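Local coordinates for tRNA nucleotidyl transferase-related protein (Thermotoga maritima, PDB 3H38) that adds the CCA end to tRNA as a class II nucleotidyltransferase, taking nucleotides from CTP and ATP with the help of magnesium, at residues P321-M326 / S334-L339; F264-W269 / L362-L367; R314-S319 / N345-H350. All coordinates share one frame; numbering follows the deposited sequence.

Contact 1: P321-M326 / S334-L339; sequences PALLEM and SFVYPL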
loop_
_atom_site.group_PDB
_atom_site.type_symbol
_atom_site.label_atom_id
_atom_site.label_comp_id
_atom_site.label_asym_id
_atom_site.label_seq_id
_atom_site.Cartn_x
_atom_site.Cartn_y
_atom_site.Cartn_z
ATOM N N PRO A 321 -1.420 -14.585 24.953
ATOM C CA PRO A 321 -1.698 -15.871 25.613
ATOM C C PRO A 321 -2.826 -15.766 26.650
ATOM O O PRO A 321 -3.682 -16.651 26.718
ATOM C CB PRO A 321 -0.377 -16.201 26.300
ATOM C CG PRO A 321 0.668 -15.487 25.471
ATOM C CD PRO A 321 0.009 -14.217 25.022
ATOM N N ALA A 322 -2.827 -14.696 27.444
ATOM C CA ALA A 322 -3.888 -14.479 28.432
ATOM C C ALA A 322 -5.246 -14.282 27.767
ATOM O O ALA A 322 -6.283 -14.673 28.305
ATOM C CB ALA A 322 -3.559 -13.278 29.315
ATOM N N LEU A 323 -5.233 -13.675 26.588
ATOM C CA LEU A 323 -6.468 -13.323 25.923
ATOM C C LEU A 323 -7.148 -14.580 25.424
ATOM O O LEU A 323 -8.368 -14.713 25.543
ATOM C CB LEU A 323 -6.206 -12.365 24.765
ATOM C CG LEU A 323 -7.369 -11.481 24.289
ATOM C CD1 LEU A 323 -7.271 -11.269 22.778
ATOM C CD2 LEU A 323 -8.726 -12.053 24.638
ATOM N N LEU A 324 -6.362 -15.500 24.871
ATOM C CA LEU A 324 -6.913 -16.761 24.380
ATOM C C LEU A 324 -7.612 -17.498 25.510
ATOM O O LEU A 324 -8.714 -18.017 25.340
ATOM C CB LEU A 324 -5.826 -17.670 23.807
ATOM C CG LEU A 324 -5.371 -17.499 22.357
ATOM C CD1 LEU A 324 -6.541 -17.236 21.416
ATOM C CD2 LEU A 324 -4.363 -16.394 22.281
ATOM N N GLU A 325 -6.962 -17.554 26.664
ATOM C CA GLU A 325 -7.525 -18.257 27.800
ATOM C C GLU A 325 -8.855 -17.659 28.219
ATOM O O GLU A 325 -9.784 -18.403 28.531
ATOM C CB GLU A 325 -6.554 -18.255 28.979
ATOM C CG GLU A 325 -5.426 -19.266 28.864
ATOM C CD GLU A 325 -4.806 -19.569 30.214
ATOM O OE1 GLU A 325 -4.067 -20.573 30.325
ATOM O OE2 GLU A 325 -5.070 -18.806 31.170
ATOM N N MET A 326 -8.940 -16.324 28.229
ATOM C CA MET A 326 -10.171 -15.627 28.622
ATOM C C MET A 326 -11.319 -15.892 27.642
ATOM O O MET A 326 -12.489 -15.891 28.021
ATOM C CB MET A 326 -9.971 -14.111 28.701
ATOM C CG MET A 326 -9.074 -13.557 29.797
ATOM S SD MET A 326 -8.912 -11.780 29.424
ATOM C CE MET A 326 -7.541 -11.275 30.471
ATOM N N SER A 334 -16.105 -7.478 30.862
ATOM C CA SER A 334 -15.350 -6.624 31.781
ATOM C C SER A 334 -13.881 -7.039 31.909
ATOM O O SER A 334 -13.023 -6.212 32.236
ATOM C CB SER A 334 -16.018 -6.559 33.164
ATOM O OG SER A 334 -16.390 -7.835 33.654
ATOM N N PHE A 335 -13.598 -8.314 31.641
ATOM C CA PHE A 335 -12.258 -8.869 31.840
ATOM C C PHE A 335 -11.265 -8.643 30.703
ATOM O O PHE A 335 -10.046 -8.711 30.923
ATOM C CB PHE A 335 -12.345 -10.355 32.123
ATOM C CG PHE A 335 -12.743 -10.663 33.514
ATOM C CD1 PHE A 335 -14.078 -10.639 33.885
ATOM C CD2 PHE A 335 -11.787 -10.968 34.461
ATOM C CE1 PHE A 335 -14.458 -10.927 35.181
ATOM C CE2 PHE A 335 -12.157 -11.255 35.758
ATOM C CZ PHE A 335 -13.495 -11.236 36.119
ATOM N N VAL A 336 -11.785 -8.395 29.502
ATOM C CA VAL A 336 -10.939 -8.092 28.357
ATOM C C VAL A 336 -10.898 -6.583 28.103
ATOM O O VAL A 336 -10.285 -6.113 27.141
ATOM C CB VAL A 336 -11.415 -8.829 27.078
ATOM C CG1 VAL A 336 -11.707 -10.305 27.379
ATOM C CG2 VAL A 336 -12.634 -8.146 26.494
ATOM N N TYR A 337 -11.560 -5.824 28.967
ATOM C CA TYR A 337 -11.539 -4.379 28.818
ATOM C C TYR A 337 -10.109 -3.893 28.852
ATOM O O TYR A 337 -9.664 -3.231 27.923
ATOM C CB TYR A 337 -12.337 -3.689 29.918
ATOM C CG TYR A 337 -12.539 -2.205 29.690
ATOM C CD1 TYR A 337 -13.286 -1.752 28.611
ATOM C CD2 TYR A 337 -11.996 -1.256 30.560
ATOM C CE1 TYR A 337 -13.481 -0.396 28.386
ATOM C CE2 TYR A 337 -12.189 0.112 30.344
ATOM C CZ TYR A 337 -12.936 0.533 29.249
ATOM O OH TYR A 337 -13.152 1.873 29.008
ATOM N N PRO A 338 -9.371 -4.243 29.915
ATOM C CA PRO A 338 -8.059 -3.620 30.124
ATOM C C PRO A 338 -7.079 -3.911 28.990
ATOM O O PRO A 338 -6.068 -3.225 28.876
ATOM C CB PRO A 338 -7.558 -4.267 31.431
ATOM C CG PRO A 338 -8.741 -4.990 32.019
ATOM C CD PRO A 338 -9.607 -5.351 30.858
ATOM N N LEU A 339 -7.370 -4.917 28.174
ATOM C CA LEU A 339 -6.455 -5.315 27.107
ATOM C C LEU A 339 -6.611 -4.456 25.853
ATOM O O LEU A 339 -5.638 -4.224 25.119
ATOM C CB LEU A 339 -6.637 -6.796 26.758
ATOM C CG LEU A 339 -6.226 -7.815 27.823
ATOM C CD1 LEU A 339 -6.311 -9.228 27.262
ATOM C CD2 LEU A 339 -4.820 -7.510 28.297
#
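The helical turns of 321-326 lie beside 334-339, which leads into helix 337-340, the backbones coming nearest at Leu323 and Val336, whose CA atoms are 7.3 Å apart. Apolar side chains carry most of the contact; the one backbone atom they meet is Phe335 O. Met326 stretches across with its chain extended beyond CG, which sits anti to the carbonyl carbon (chi1 -68°), and this sends the thioether to Phe335 and Val336. Met326 SD lies 3.8 Å from Val336 CG1, the two side chains sliding past each other in opposite directions. Met326 SD is also 3.6 Å from the backbone oxygen Phe335 O, and Met326 CE is equally close to it at 3.6 Å. The terminal methyl goes on to meet Leu339 tip to tip, Met326 CE lying 4.0 Å from Leu339 CD1. That same methyl of Leu339 is shared: Leu339 CD1 also rests 3.9 Å from Leu323 CG, whose branch comes in at a slant. Leu339 CD1 thus fills the angle between two residues one helical turn apart, Leu323 and Met326. Leu323 touches Val336 more loosely, Leu323 CD2 to Val336 CG1 at 4.4 Å. Phe335 begins toward the helix, but its ring leads away; contact with Met326 is through its backbone oxygen. Behind this layer, Phe363 and Tyr366 of helix 357-371 pack on Leu323 and Val336, while Tyr337 turns to helix 392-407. This is hydrophobic packing of two helices consecutive in the chain: after helix 309-328 the chain turns and brings 334-339 against its last turns, in the all-helical C-terminal part of the enzyme.

Contact 2: F264-W269 / L362-L367; sequences FRNIPW and LFKSYL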
loop_
_atom_site.group_PDB
_atom_site.type_symbol
_atom_site.label_atom_id
_atom_site.label_comp_id
_atom_site.label_asym_id
_atom_site.label_seq_id
_atom_site.Cartn_x
_atom_site.Cartn_y
_atom_site.Cartn_z
ATOM N N PHE A 264 -5.415 -10.484 7.802
ATOM C CA PHE A 264 -6.065 -9.915 6.624
ATOM C C PHE A 264 -7.555 -10.176 6.598
ATOM O O PHE A 264 -8.329 -9.262 6.322
ATOM C CB PHE A 264 -5.378 -10.377 5.331
ATOM C CG PHE A 264 -4.081 -9.653 5.057
ATOM C CD1 PHE A 264 -2.860 -10.309 5.164
ATOM C CD2 PHE A 264 -4.088 -8.282 4.740
ATOM C CE1 PHE A 264 -1.658 -9.630 4.921
ATOM C CE2 PHE A 264 -2.892 -7.578 4.501
ATOM C CZ PHE A 264 -1.673 -8.245 4.583
ATOM N N ARG A 265 -7.948 -11.409 6.909
ATOM C CA ARG A 265 -9.362 -11.769 7.014
ATOM C C ARG A 265 -10.136 -10.759 7.845
ATOM O O ARG A 265 -11.254 -10.361 7.492
ATOM C CB ARG A 265 -9.558 -13.175 7.632
ATOM C CG ARG A 265 -11.057 -13.561 7.788
ATOM C CD ARG A 265 -11.361 -14.625 8.903
ATOM N NE ARG A 265 -10.344 -15.666 8.905
ATOM C CZ ARG A 265 -9.587 -16.020 9.941
ATOM N NH1 ARG A 265 -8.667 -16.958 9.762
ATOM N NH2 ARG A 265 -9.751 -15.478 11.144
ATOM N N ASN A 266 -9.536 -10.346 8.952
ATOM C CA ASN A 266 -10.249 -9.584 9.954
ATOM C C ASN A 266 -10.103 -8.091 9.778
ATOM O O ASN A 266 -10.818 -7.302 10.396
ATOM C CB ASN A 266 -9.800 -10.020 11.345
ATOM C CG ASN A 266 -10.369 -11.369 11.733
ATOM O OD1 ASN A 266 -11.563 -11.599 11.587
ATOM N ND2 ASN A 266 -9.515 -12.273 12.217
ATOM N N ILE A 267 -9.181 -7.700 8.917
ATOM C CA ILE A 267 -8.882 -6.288 8.752
ATOM C C ILE A 267 -10.079 -5.443 8.271
ATOM O O ILE A 267 -10.285 -4.324 8.749
ATOM C CB ILE A 267 -7.613 -6.096 7.897
ATOM C CG1 ILE A 267 -6.377 -6.144 8.819
ATOM C CG2 ILE A 267 -7.674 -4.786 7.094
ATOM C CD1 ILE A 267 -5.055 -6.027 8.107
ATOM N N PRO A 268 -10.895 -5.984 7.352
ATOM C CA PRO A 268 -11.976 -5.147 6.831
ATOM C C PRO A 268 -13.103 -5.014 7.852
ATOM O O PRO A 268 -13.743 -3.963 7.914
ATOM C CB PRO A 268 -12.453 -5.916 5.592
ATOM C CG PRO A 268 -11.478 -7.070 5.411
ATOM C CD PRO A 268 -10.914 -7.329 6.757
ATOM N N TRP A 269 -13.333 -6.066 8.636
ATOM C CA TRP A 269 -14.290 -6.014 9.745
ATOM C C TRP A 269 -13.873 -4.944 10.750
ATOM O O TRP A 269 -14.654 -4.566 11.607
ATOM C CB TRP A 269 -14.363 -7.368 10.455
ATOM C CG TRP A 269 -15.413 -7.477 11.545
ATOM C CD1 TRP A 269 -16.617 -8.110 11.448
ATOM C CD2 TRP A 269 -15.340 -6.970 12.887
ATOM N NE1 TRP A 269 -17.302 -8.019 12.634
ATOM C CE2 TRP A 269 -16.541 -7.325 13.536
ATOM C CE3 TRP A 269 -14.383 -6.247 13.601
ATOM C CZ2 TRP A 269 -16.810 -6.987 14.859
ATOM C CZ3 TRP A 269 -14.651 -5.908 14.914
ATOM C CH2 TRP A 269 -15.856 -6.280 15.532
ATOM N N LEU A 362 -16.584 -14.258 19.541
ATOM C CA LEU A 362 -16.863 -13.655 20.823
ATOM C C LEU A 362 -16.132 -12.362 21.064
ATOM O O LEU A 362 -16.742 -11.323 21.222
ATOM C CB LEU A 362 -16.347 -14.601 21.896
ATOM C CG LEU A 362 -16.933 -14.772 23.290
ATOM C CD1 LEU A 362 -15.856 -15.081 24.253
ATOM C CD2 LEU A 362 -17.755 -13.635 23.745
ATOM N N PHE A 363 -14.816 -12.415 20.989
ATOM C CA PHE A 363 -13.981 -11.223 21.028
ATOM C C PHE A 363 -14.496 -10.103 20.109
ATOM O O PHE A 363 -14.513 -8.940 20.506
ATOM C CB PHE A 363 -12.538 -11.614 20.693
ATOM C CG PHE A 363 -11.565 -10.468 20.718
ATOM C CD1 PHE A 363 -11.261 -9.821 21.905
ATOM C CD2 PHE A 363 -10.931 -10.050 19.548
ATOM C CE1 PHE A 363 -10.354 -8.772 21.916
ATOM C CE2 PHE A 363 -10.025 -9.004 19.562
ATOM C CZ PHE A 363 -9.736 -8.367 20.745
ATOM N N LYS A 364 -14.940 -10.451 18.902
ATOM C CA LYS A 364 -15.456 -9.446 17.971
ATOM C C LYS A 364 -16.594 -8.635 18.584
ATOM O O LYS A 364 -16.716 -7.431 18.341
ATOM C CB LYS A 364 -15.951 -10.101 16.684
ATOM C CG LYS A 364 -14.884 -10.320 15.654
ATOM C CD LYS A 364 -15.442 -11.001 14.424
ATOM C CE LYS A 364 -14.488 -10.871 13.244
ATOM N NZ LYS A 364 -15.167 -11.328 12.000
ATOM N N SER A 365 -17.545 -9.297 19.230
ATOM C CA SER A 365 -18.602 -8.576 19.911
ATOM C C SER A 365 -18.205 -7.898 21.186
ATOM O O SER A 365 -18.546 -6.774 21.423
ATOM C CB SER A 365 -19.881 -9.371 20.071
ATOM O OG SER A 365 -20.865 -8.821 19.210
ATOM N N TYR A 366 -17.447 -8.587 22.002
ATOM C CA TYR A 366 -16.988 -7.942 23.220
ATOM C C TYR A 366 -16.431 -6.575 22.839
ATOM O O TYR A 366 -16.606 -5.586 23.552
ATOM C CB TYR A 366 -15.901 -8.785 23.883
ATOM C CG TYR A 366 -16.434 -9.852 24.805
ATOM C CD1 TYR A 366 -15.605 -10.476 25.731
ATOM C CD2 TYR A 366 -17.776 -10.220 24.772
ATOM C CE1 TYR A 366 -16.097 -11.454 26.590
ATOM C CE2 TYR A 366 -18.275 -11.188 25.624
ATOM C CZ TYR A 366 -17.432 -11.808 26.533
ATOM O OH TYR A 366 -17.929 -12.780 27.383
ATOM N N LEU A 367 -15.769 -6.542 21.690
ATOM C CA LEU A 367 -15.144 -5.348 21.141
ATOM C C LEU A 367 -16.188 -4.287 20.795
ATOM O O LEU A 367 -15.986 -3.084 21.020
ATOM C CB LEU A 367 -14.408 -5.761 19.871
ATOM C CG LEU A 367 -13.060 -5.191 19.450
ATOM C CD1 LEU A 367 -12.140 -4.932 20.637
ATOM C CD2 LEU A 367 -12.435 -6.187 18.485
#
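Lys364 lays its aliphatic chain and its ammonium group over one face of the Trp269 indole, a cation-pi contact between two nearly parallel helices of the all-helical C-terminal part of the enzyme. The short segments run in much the same direction, 25° apart, but their axes come no closer than 12.8 Å, a wide spacing, bridged here by Trp269 and the extended Lys364. Trp269 sets CG anti to its own backbone N (chi1 -175°), which carries the indole out toward the other helix. Lys364, extended beyond CG, then crosses it at a slant from the six-membered ring to the five-membered one: Lys364 CB is 3.7 Å from Trp269 CZ2, and Lys364 CD passes above CE2 and NE1 of the indole. Lys364 CE stands almost directly over the five-membered ring, 3.8 Å from the centroid of that Trp269 ring and 5° off the normal; Lys364 NZ follows at 3.9 Å from the same centroid, still over the face. The charge has a stronger partner in Glu360, whose OE2 forms a salt bridge with NZ, while OE1 does the same with Arg265 NH2. One carboxylate, on the same helix as Lys364, therefore probably offsets both positive groups, one from each helix. Asn266 borders the lysine tip, Asn266 OD1 lying 3.4 Å from Lys364 CE, and its ND2 makes a weak hydrogen bond to Leu352 O in helix 345-352, which packs against both partners. At the far end of the indole, Trp269 CH2 lies 3.2 Å from the backbone oxygen Lys364 O, and Trp269 CZ3 meets Leu367 CD2 obliquely at 4.2 Å.

Contact 3: R314-S319 / N345-H350; sequences RHVEKS and NETICH
Apolar packing joins the two helices, and Val316 is at its centre. The segment axes approach to 10.0 Å and run in similar directions, 26° apart, with the CA atoms of Val316 and His350 7.0 Å from each other. With chi1 at 174°, the two branches of Val316 part: CG1 lies over one face of the His350 imidazole in a CH-pi contact, while Val316 CG2 meets the methyl of Thr347, 3.5 Å from Thr347 CG2. Thr347 holds that CG2 on the far side of CB from its backbone N, which presents the methyl to Val316. The His350 ring also meets that of His285, their planes at about 70°.

Hydrogen bonds stay within each helix or lead outward. Ser319 OG bonds 3.0 Å back to His315 O from above the carbonyl plane, and Ser319 N reaches the same oxygen at 2.9 Å from the opposite face, so that a single carbonyl is gripped twice. Glu317 starts off beside the contact, but its OE1 accepts from Phe290 N. Arg314 likewise turns outward, to Asp293. Because Glu317 and Arg314 find their partners outside the buried seam between helices 309-328 and 345-352, and Ser319 within its own helix, contact across it is mainly van der Waals packing, the valine wedged between a methyl and a flat ring.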
loop_
_atom_site.group_PDB
_atom_site.type_symbol
_atom_site.label_atom_id
_atom_site.label_comp_id
_atom_site.label_asym_id
_atom_site.label_seq_id
_atom_site.Cartn_x
_atom_site.Cartn_y
_atom_site.Cartn_z
ATOM N N ARG A 314 4.230 -5.014 21.838
ATOM C CA ARG A 314 4.606 -5.743 23.033
ATOM C C ARG A 314 3.408 -5.989 23.926
ATOM O O ARG A 314 3.295 -7.048 24.537
ATOM C CB ARG A 314 5.723 -5.015 23.777
ATOM C CG ARG A 314 7.043 -5.168 23.058
ATOM C CD ARG A 314 8.194 -4.527 23.789
ATOM N NE ARG A 314 9.461 -5.025 23.258
ATOM C CZ ARG A 314 10.618 -4.380 23.362
ATOM N NH1 ARG A 314 11.724 -4.906 22.848
ATOM N NH2 ARG A 314 10.665 -3.210 23.983
ATOM N N HIS A 315 2.499 -5.025 23.985
ATOM C CA HIS A 315 1.271 -5.232 24.734
ATOM C C HIS A 315 0.541 -6.463 24.191
ATOM O O HIS A 315 0.122 -7.323 24.953
ATOM C CB HIS A 315 0.384 -3.983 24.689
ATOM C CG HIS A 315 -0.926 -4.136 25.409
ATOM N ND1 HIS A 315 -1.012 -4.546 26.731
ATOM C CD2 HIS A 315 -2.201 -3.922 25.009
ATOM C CE1 HIS A 315 -2.276 -4.583 27.098
ATOM N NE2 HIS A 315 -3.023 -4.203 26.075
ATOM N N VAL A 316 0.427 -6.569 22.868
ATOM C CA VAL A 316 -0.306 -7.686 22.269
ATOM C C VAL A 316 0.467 -8.989 22.428
ATOM O O VAL A 316 -0.083 -9.994 22.876
ATOM C CB VAL A 316 -0.683 -7.411 20.774
ATOM C CG1 VAL A 316 -1.326 -8.629 20.107
ATOM C CG2 VAL A 316 -1.618 -6.227 20.683
ATOM N N GLU A 317 1.753 -8.978 22.098
ATOM C CA GLU A 317 2.518 -10.214 22.198
ATOM C C GLU A 317 2.532 -10.736 23.624
ATOM O O GLU A 317 2.586 -11.940 23.840
ATOM C CB GLU A 317 3.937 -10.072 21.641
ATOM C CG GLU A 317 4.823 -9.106 22.400
ATOM C CD GLU A 317 6.126 -8.811 21.668
ATOM O OE1 GLU A 317 6.084 -8.392 20.480
ATOM O OE2 GLU A 317 7.197 -8.998 22.292
ATOM N N LYS A 318 2.467 -9.837 24.599
ATOM C CA LYS A 318 2.533 -10.258 25.999
ATOM C C LYS A 318 1.168 -10.667 26.537
ATOM O O LYS A 318 1.065 -11.640 27.278
ATOM C CB LYS A 318 3.163 -9.175 26.879
ATOM C CG LYS A 318 4.666 -9.016 26.667
ATOM C CD LYS A 318 5.229 -7.864 27.487
ATOM C CE LYS A 318 6.728 -7.722 27.280
ATOM N NZ LYS A 318 7.490 -8.918 27.750
ATOM N N SER A 319 0.122 -9.946 26.143
ATOM C CA SER A 319 -1.228 -10.227 26.643
ATOM C C SER A 319 -2.005 -11.236 25.790
ATOM O O SER A 319 -3.117 -11.644 26.149
ATOM C CB SER A 319 -2.040 -8.936 26.772
ATOM O OG SER A 319 -2.575 -8.552 25.523
ATOM N N ASN A 345 -6.560 0.928 16.206
ATOM C CA ASN A 345 -7.141 -0.045 15.292
ATOM C C ASN A 345 -6.149 -1.128 14.915
ATOM O O ASN A 345 -6.515 -2.286 14.752
ATOM C CB ASN A 345 -7.584 0.656 14.017
ATOM C CG ASN A 345 -8.814 1.501 14.218
ATOM O OD1 ASN A 345 -9.441 1.932 13.249
ATOM N ND2 ASN A 345 -9.177 1.739 15.485
ATOM N N GLU A 346 -4.887 -0.738 14.750
ATOM C CA GLU A 346 -3.865 -1.681 14.320
ATOM C C GLU A 346 -3.647 -2.755 15.382
ATOM O O GLU A 346 -3.505 -3.941 15.057
ATOM C CB GLU A 346 -2.559 -0.957 13.964
ATOM C CG GLU A 346 -2.636 -0.179 12.646
ATOM C CD GLU A 346 -3.490 1.079 12.747
ATOM O OE1 GLU A 346 -3.442 1.756 13.792
ATOM O OE2 GLU A 346 -4.206 1.402 11.778
ATOM N N THR A 347 -3.635 -2.328 16.646
ATOM C CA THR A 347 -3.513 -3.238 17.769
ATOM C C THR A 347 -4.694 -4.205 17.773
ATOM O O THR A 347 -4.564 -5.372 18.141
ATOM C CB THR A 347 -3.487 -2.480 19.111
ATOM O OG1 THR A 347 -2.240 -1.795 19.253
ATOM C CG2 THR A 347 -3.663 -3.458 20.288
ATOM N N ILE A 348 -5.849 -3.707 17.360
ATOM C CA ILE A 348 -7.045 -4.536 17.358
ATOM C C ILE A 348 -6.842 -5.664 16.375
ATOM O O ILE A 348 -6.942 -6.839 16.739
ATOM C CB ILE A 348 -8.298 -3.727 16.979
ATOM C CG1 ILE A 348 -8.794 -2.917 18.182
ATOM C CG2 ILE A 348 -9.384 -4.638 16.460
ATOM C CD1 ILE A 348 -10.060 -2.153 17.913
ATOM N N CYS A 349 -6.535 -5.294 15.132
ATOM C CA CYS A 349 -6.211 -6.259 14.080
ATOM C C CYS A 349 -5.227 -7.292 14.606
ATOM O O CYS A 349 -5.394 -8.500 14.411
ATOM C CB CYS A 349 -5.558 -5.535 12.904
ATOM S SG CYS A 349 -6.524 -4.184 12.212
ATOM N N HIS A 350 -4.196 -6.783 15.279
ATOM C CA HIS A 350 -3.138 -7.594 15.851
ATOM C C HIS A 350 -3.746 -8.606 16.829
ATOM O O HIS A 350 -3.378 -9.770 16.832
ATOM C CB HIS A 350 -2.123 -6.665 16.538
ATOM C CG HIS A 350 -0.870 -7.338 16.994
ATOM N ND1 HIS A 350 -0.543 -8.640 16.656
ATOM C CD2 HIS A 350 0.171 -6.875 17.736
ATOM C CE1 HIS A 350 0.622 -8.953 17.189
ATOM N NE2 HIS A 350 1.075 -7.903 17.857
#

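In the fold
The three contacts are neighbouring parts of the all-helical C-terminal region, their centres 12 to 15 Å apart. Contacts 1 and 3 share helix 309-328 and are joined directly: His315 NE2 of contact 3 probably hydrogen-bonds Leu339 O of contact 1, at 2.8 Å. Contacts 2 and 3 meet where Ile267 CG1 packs on Cys349 SG at 3.9 Å, and contacts 1 and 2 where Val336 CG2 lies 3.9 Å from Tyr366 CD1. Along the chain they nest, contact 1 within the loop closed by contact 3, and that within contact 2. All lie away from the nucleotide and magnesium sites, which include Asp55, Asp57 and Arg177.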